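Side-chain contacts in ARF GTPase-activating protein GIT1 (Rattus norvegicus, PDB 6IUH), which probably acts as an ARF GTPase-activating scaffold protein, its C-terminal helical bundle, the part described here, providing a docking surface for partner proteins: residues R88-P93 against Q102-Q107; K25-L30 against Q110-I115. One frame throughout, in Å; residues are numbered along the deposited sequence.

Contact 1 of 2, residues R88-P93 against Q102-Q107; sequences RKTVPP and QLLTQQ
Leu104, buried on helix 101-128, is the residue of its segment that meets the turn after helix 67-87, where Thr90 and Lys89 receive its two methyl groups. The helix has barely begun at this level, for the backbone N of Leu103 is still hydrogen-bonded to OD1 of Asp100, just ahead of the segment. The CB of Leu104 is directed toward the turn. With CG anti to the backbone N (chi1 168°), the branch is carried toward the loop, and its two methyls meet different neighbours. Methyl CD2 takes the closer one, lying 3.5 Å from CG2 of Thr90, and the two side chains cross at about a right angle. CD1 reaches Lys89 more loosely, 4.4 Å from its CB; the rest of that lysine leads away from the helix.

Thr90 illustrates how a threonine can serve polar and apolar neighbours at once. Its OG1 sits between the backbone N and the carbonyl carbon (chi1 68°) and is hydrogen-bonded to the carbonyl O of Cys87, while its methyl CG2 meets the leucine. Phe42 touches both Thr90 and Leu104, so helix 42-57 adds an aromatic side chain beside both. Next after Leu104 on the helix, Thr105 is hydrogen-bonded through OG1 to the carbonyl O of Phe101 and packs on His39 and on the chain of another protein, which also meets Gln106. Gln107 closes the segment with a hydrogen bond from Arg82 NH2 to its OE1, a polar tie to helix 67-87. Without any hydrogen bond between the segments, 117 Å² is buried in all: a small, apolar contact where the connecting loop folds back onto the start of the next helix, at one end of an antiparallel helical hairpin in a four-helix bundle.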
loop_
_atom_site.group_PDB
_atom_site.type_symbol
_atom_site.label_atom_id
_atom_site.label_comp_id
_atom_site.label_asym_id
_atom_site.label_seq_id
_atom_site.Cartn_x
_atom_site.Cartn_y
_atom_site.Cartn_z
ATOM N N ARG A 88 0.669 -0.254 15.370
ATOM C CA ARG A 88 0.654 -0.856 16.702
ATOM C C ARG A 88 0.606 0.198 17.809
ATOM O O ARG A 88 0.399 -0.130 18.976
ATOM C CB ARG A 88 1.871 -1.764 16.900
ATOM C CG ARG A 88 1.822 -3.047 16.086
ATOM C CD ARG A 88 3.018 -3.947 16.357
ATOM N NE ARG A 88 2.992 -4.518 17.700
ATOM C CZ ARG A 88 3.804 -4.149 18.684
ATOM N NH1 ARG A 88 4.716 -3.209 18.477
ATOM N NH2 ARG A 88 3.709 -4.724 19.875
ATOM N N LYS A 89 0.792 1.463 17.443
ATOM C CA LYS A 89 0.763 2.542 18.423
ATOM C C LYS A 89 -0.668 2.931 18.790
ATOM O O LYS A 89 -0.887 3.670 19.750
ATOM C CB LYS A 89 1.523 3.763 17.897
ATOM C CG LYS A 89 2.896 3.432 17.323
ATOM C CD LYS A 89 3.626 4.685 16.863
ATOM C CE LYS A 89 4.807 4.338 15.971
ATOM N NZ LYS A 89 5.691 3.306 16.576
ATOM N N THR A 90 -1.641 2.433 18.031
ATOM C CA THR A 90 -3.044 2.738 18.303
ATOM C C THR A 90 -3.609 1.776 19.341
ATOM O O THR A 90 -4.726 1.958 19.830
ATOM C CB THR A 90 -3.917 2.675 17.029
ATOM O OG1 THR A 90 -4.005 1.325 16.559
ATOM C CG2 THR A 90 -3.335 3.552 15.938
ATOM N N VAL A 91 -2.825 0.759 19.680
ATOM C CA VAL A 91 -3.214 -0.203 20.705
ATOM C C VAL A 91 -2.170 -0.315 21.824
ATOM O O VAL A 91 -1.626 -1.394 22.060
ATOM C CB VAL A 91 -3.453 -1.604 20.088
ATOM C CG1 VAL A 91 -4.817 -1.671 19.415
ATOM C CG2 VAL A 91 -2.351 -1.952 19.096
ATOM N N PRO A 92 -1.904 0.796 22.538
ATOM C CA PRO A 92 -0.907 0.745 23.613
ATOM C C PRO A 92 -1.378 -0.173 24.740
ATOM O O PRO A 92 -2.587 -0.358 24.888
ATOM C CB PRO A 92 -0.821 2.201 24.076
ATOM C CG PRO A 92 -2.194 2.734 23.829
ATOM C CD PRO A 92 -2.661 2.063 22.557
ATOM N N PRO A 93 -0.443 -0.760 25.507
ATOM C CA PRO A 93 -0.805 -1.696 26.580
ATOM C C PRO A 93 -1.707 -1.066 27.635
ATOM O O PRO A 93 -2.595 -1.734 28.164
ATOM C CB PRO A 93 0.550 -2.075 27.192
ATOM C CG PRO A 93 1.485 -0.992 26.774
ATOM C CD PRO A 93 1.016 -0.588 25.412
ATOM N N GLN A 102 -1.181 13.062 15.016
ATOM C CA GLN A 102 -0.782 13.784 13.814
ATOM C C GLN A 102 0.417 13.100 13.174
ATOM O O GLN A 102 0.408 12.786 11.985
ATOM C CB GLN A 102 -0.457 15.242 14.138
ATOM C CG GLN A 102 -1.639 16.030 14.678
ATOM C CD GLN A 102 -2.777 16.131 13.681
ATOM O OE1 GLN A 102 -2.562 16.127 12.470
ATOM N NE2 GLN A 102 -3.999 16.222 14.191
ATOM N N LEU A 103 1.447 12.869 13.979
ATOM C CA LEU A 103 2.636 12.168 13.519
ATOM C C LEU A 103 2.289 10.756 13.056
ATOM O O LEU A 103 2.763 10.302 12.017
ATOM C CB LEU A 103 3.689 12.123 14.626
ATOM C CG LEU A 103 4.955 11.323 14.324
ATOM C CD1 LEU A 103 5.654 11.866 13.084
ATOM C CD2 LEU A 103 5.893 11.336 15.523
ATOM N N LEU A 104 1.449 10.073 13.829
ATOM C CA LEU A 104 1.012 8.722 13.494
ATOM C C LEU A 104 0.338 8.654 12.128
ATOM O O LEU A 104 0.711 7.846 11.280
ATOM C CB LEU A 104 0.052 8.198 14.558
ATOM C CG LEU A 104 -0.691 6.914 14.189
ATOM C CD1 LEU A 104 0.267 5.733 14.139
ATOM C CD2 LEU A 104 -1.822 6.664 15.176
ATOM N N THR A 105 -0.662 9.507 11.928
ATOM C CA THR A 105 -1.405 9.539 10.675
ATOM C C THR A 105 -0.487 9.846 9.497
ATOM O O THR A 105 -0.606 9.236 8.432
ATOM C CB THR A 105 -2.540 10.575 10.729
ATOM O OG1 THR A 105 -3.447 10.224 11.780
ATOM C CG2 THR A 105 -3.296 10.611 9.412
ATOM N N GLN A 106 0.435 10.782 9.696
ATOM C CA GLN A 106 1.413 11.104 8.660
ATOM C C GLN A 106 2.217 9.873 8.262
ATOM O O GLN A 106 2.343 9.564 7.078
ATOM C CB GLN A 106 2.355 12.215 9.125
ATOM C CG GLN A 106 1.691 13.584 9.241
ATOM C CD GLN A 106 2.511 14.561 10.059
ATOM O OE1 GLN A 106 3.659 14.286 10.406
ATOM N NE2 GLN A 106 1.922 15.708 10.380
ATOM N N GLN A 107 2.749 9.166 9.254
ATOM C CA GLN A 107 3.578 7.997 8.988
ATOM C C GLN A 107 2.774 6.887 8.317
ATOM O O GLN A 107 3.260 6.225 7.399
ATOM C CB GLN A 107 4.213 7.492 10.282
ATOM C CG GLN A 107 5.260 8.434 10.857
ATOM C CD GLN A 107 6.411 8.672 9.897
ATOM O OE1 GLN A 107 6.975 7.730 9.340
ATOM N NE2 GLN A 107 6.761 9.938 9.694
#

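Contact 2 of 2, residues K25-L30 against Q110-I115; sequences KNIQEL and QCAYDI
Ile27 of helix 13-35 faces Ala112 and Ile115 of helix 101-128, and its two branches reach different parts of that surface. From CB, the short branch CG2 stands anti to the backbone N and comes to 3.9 Å from CB of Ala112. The longer branch leaves through CG1, beside the backbone N, and its extended chi2 of 178° carries CD1 onward to the other helix. That tip lies 3.7 Å from CG2 of Ile115. The same CD1 lies 3.8 Å from the carbonyl O of Ala112. One turn further along, CD2 of Leu30 approaches the Ala112 methyl at 4.2 Å, so the alanine is met by two larger side chains.

All four residues are buried; the side-chain contacts are apolar, and no hydrogen bond crosses between the segments. Ile49 of helix 42-57 packs on Leu30, and Ser79 of helix 67-87 touches Ile115. Away from this core, Gln28 and Asp114 are hydrogen-bonded to the chain of another protein. With segment axes 10.7 Å apart at an angle of 161°, this is the near-antiparallel pairing of first and last helices in a four-helix bundle.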
loop_
_atom_site.group_PDB
_atom_site.type_symbol
_atom_site.label_atom_id
_atom_site.label_comp_id
_atom_site.label_asym_id
_atom_site.label_seq_id
_atom_site.Cartn_x
_atom_site.Cartn_y
_atom_site.Cartn_z
ATOM N N LYS A 25 -8.298 -1.255 -2.393
ATOM C CA LYS A 25 -9.541 -1.192 -1.626
ATOM C C LYS A 25 -9.264 -1.060 -0.132
ATOM O O LYS A 25 -9.891 -0.254 0.558
ATOM C CB LYS A 25 -10.403 -2.430 -1.880
ATOM C CG LYS A 25 -11.766 -2.370 -1.203
ATOM C CD LYS A 25 -12.509 -3.694 -1.297
ATOM C CE LYS A 25 -11.828 -4.770 -0.466
ATOM N NZ LYS A 25 -12.610 -6.037 -0.452
ATOM N N ASN A 26 -8.320 -1.859 0.358
ATOM C CA ASN A 26 -7.966 -1.853 1.771
ATOM C C ASN A 26 -7.192 -0.599 2.160
ATOM O O ASN A 26 -7.346 -0.083 3.267
ATOM C CB ASN A 26 -7.157 -3.103 2.123
ATOM C CG ASN A 26 -7.999 -4.367 2.101
ATOM O OD1 ASN A 26 -9.200 -4.331 2.367
ATOM N ND2 ASN A 26 -7.370 -5.492 1.786
ATOM N N ILE A 27 -6.358 -0.110 1.248
ATOM C CA ILE A 27 -5.671 1.158 1.458
ATOM C C ILE A 27 -6.677 2.306 1.471
ATOM O O ILE A 27 -6.569 3.232 2.277
ATOM C CB ILE A 27 -4.603 1.411 0.380
ATOM C CG1 ILE A 27 -3.426 0.454 0.578
ATOM C CG2 ILE A 27 -4.120 2.856 0.425
ATOM C CD1 ILE A 27 -2.340 0.590 -0.473
ATOM N N GLN A 28 -7.668 2.234 0.586
ATOM C CA GLN A 28 -8.720 3.246 0.541
ATOM C C GLN A 28 -9.474 3.321 1.867
ATOM O O GLN A 28 -9.827 4.404 2.332
ATOM C CB GLN A 28 -9.701 2.958 -0.598
ATOM C CG GLN A 28 -10.623 4.121 -0.919
ATOM C CD GLN A 28 -9.887 5.292 -1.546
ATOM O OE1 GLN A 28 -9.412 5.206 -2.680
ATOM N NE2 GLN A 28 -9.784 6.391 -0.810
ATOM N N GLU A 29 -9.716 2.164 2.473
ATOM C CA GLU A 29 -10.428 2.104 3.745
ATOM C C GLU A 29 -9.570 2.675 4.871
ATOM O O GLU A 29 -10.082 3.320 5.788
ATOM C CB GLU A 29 -10.842 0.666 4.062
ATOM C CG GLU A 29 -11.629 0.511 5.354
ATOM C CD GLU A 29 -12.964 1.232 5.320
ATOM O OE1 GLU A 29 -13.530 1.399 4.220
ATOM O OE2 GLU A 29 -13.447 1.633 6.401
ATOM N N LEU A 30 -8.264 2.437 4.793
ATOM C CA LEU A 30 -7.323 2.995 5.760
ATOM C C LEU A 30 -7.303 4.516 5.689
ATOM O O LEU A 30 -7.304 5.195 6.715
ATOM C CB LEU A 30 -5.917 2.446 5.524
ATOM C CG LEU A 30 -4.806 3.075 6.365
ATOM C CD1 LEU A 30 -5.047 2.824 7.846
ATOM C CD2 LEU A 30 -3.445 2.541 5.944
ATOM N N GLN A 110 2.143 7.722 4.650
ATOM C CA GLN A 110 3.400 7.547 3.913
ATOM C C GLN A 110 3.600 6.084 3.510
ATOM O O GLN A 110 3.958 5.782 2.368
ATOM C CB GLN A 110 4.599 8.014 4.743
ATOM C CG GLN A 110 4.653 9.507 5.021
ATOM C CD GLN A 110 5.944 9.907 5.709
ATOM O OE1 GLN A 110 6.931 9.174 5.670
ATOM N NE2 GLN A 110 5.945 11.075 6.343
ATOM N N CYS A 111 3.366 5.182 4.457
ATOM C CA CYS A 111 3.474 3.749 4.203
ATOM C C CYS A 111 2.524 3.284 3.108
ATOM O O CYS A 111 2.922 2.550 2.203
ATOM C CB CYS A 111 3.204 2.963 5.484
ATOM S SG CYS A 111 4.431 3.228 6.762
ATOM N N ALA A 112 1.268 3.713 3.198
ATOM C CA ALA A 112 0.254 3.337 2.220
ATOM C C ALA A 112 0.602 3.871 0.836
ATOM O O ALA A 112 0.367 3.203 -0.176
ATOM C CB ALA A 112 -1.112 3.844 2.655
ATOM N N TYR A 113 1.151 5.081 0.797
ATOM C CA TYR A 113 1.585 5.693 -0.456
ATOM C C TYR A 113 2.587 4.806 -1.185
ATOM O O TYR A 113 2.464 4.568 -2.388
ATOM C CB TYR A 113 2.205 7.067 -0.196
ATOM C CG TYR A 113 2.749 7.746 -1.438
ATOM C CD1 TYR A 113 1.939 8.564 -2.217
ATOM C CD2 TYR A 113 4.074 7.574 -1.828
ATOM C CE1 TYR A 113 2.432 9.189 -3.348
ATOM C CE2 TYR A 113 4.572 8.194 -2.955
ATOM C CZ TYR A 113 3.748 8.998 -3.711
ATOM O OH TYR A 113 4.247 9.616 -4.833
ATOM N N ASP A 114 3.586 4.331 -0.450
ATOM C CA ASP A 114 4.632 3.500 -1.035
ATOM C C ASP A 114 4.127 2.103 -1.383
ATOM O O ASP A 114 4.622 1.484 -2.328
ATOM C CB ASP A 114 5.836 3.415 -0.093
ATOM C CG ASP A 114 6.747 4.626 -0.207
ATOM O OD1 ASP A 114 6.649 5.347 -1.223
ATOM O OD2 ASP A 114 7.565 4.857 0.707
ATOM N N ILE A 115 3.149 1.607 -0.631
ATOM C CA ILE A 115 2.533 0.321 -0.953
ATOM C C ILE A 115 1.807 0.430 -2.290
ATOM O O ILE A 115 1.976 -0.408 -3.174
ATOM C CB ILE A 115 1.542 -0.143 0.131
ATOM C CG1 ILE A 115 2.272 -0.429 1.439
ATOM C CG2 ILE A 115 0.814 -1.400 -0.321
ATOM C CD1 ILE A 115 1.351 -0.759 2.591
#

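Helix 101-128 is common to both contacts, whose centres lie 15 Å apart. Contact 1 uses its first turns near one end of the molecule, its centre about 16 Å from the centre of the chain; contact 2 follows directly along the same helix and sits near the middle, with its centre about 6 Å from that point. In sequence, contact 1 is nested inside the loop closed by contact 2. The local contact joins the last helix to the loop that leads into it, whereas the long-range one joins that helix to helix 13-35 and closes the four-helix bundle. Residues of both segment pairs also touch a second protein chain, consistent with a bundle whose outer surface serves for docking.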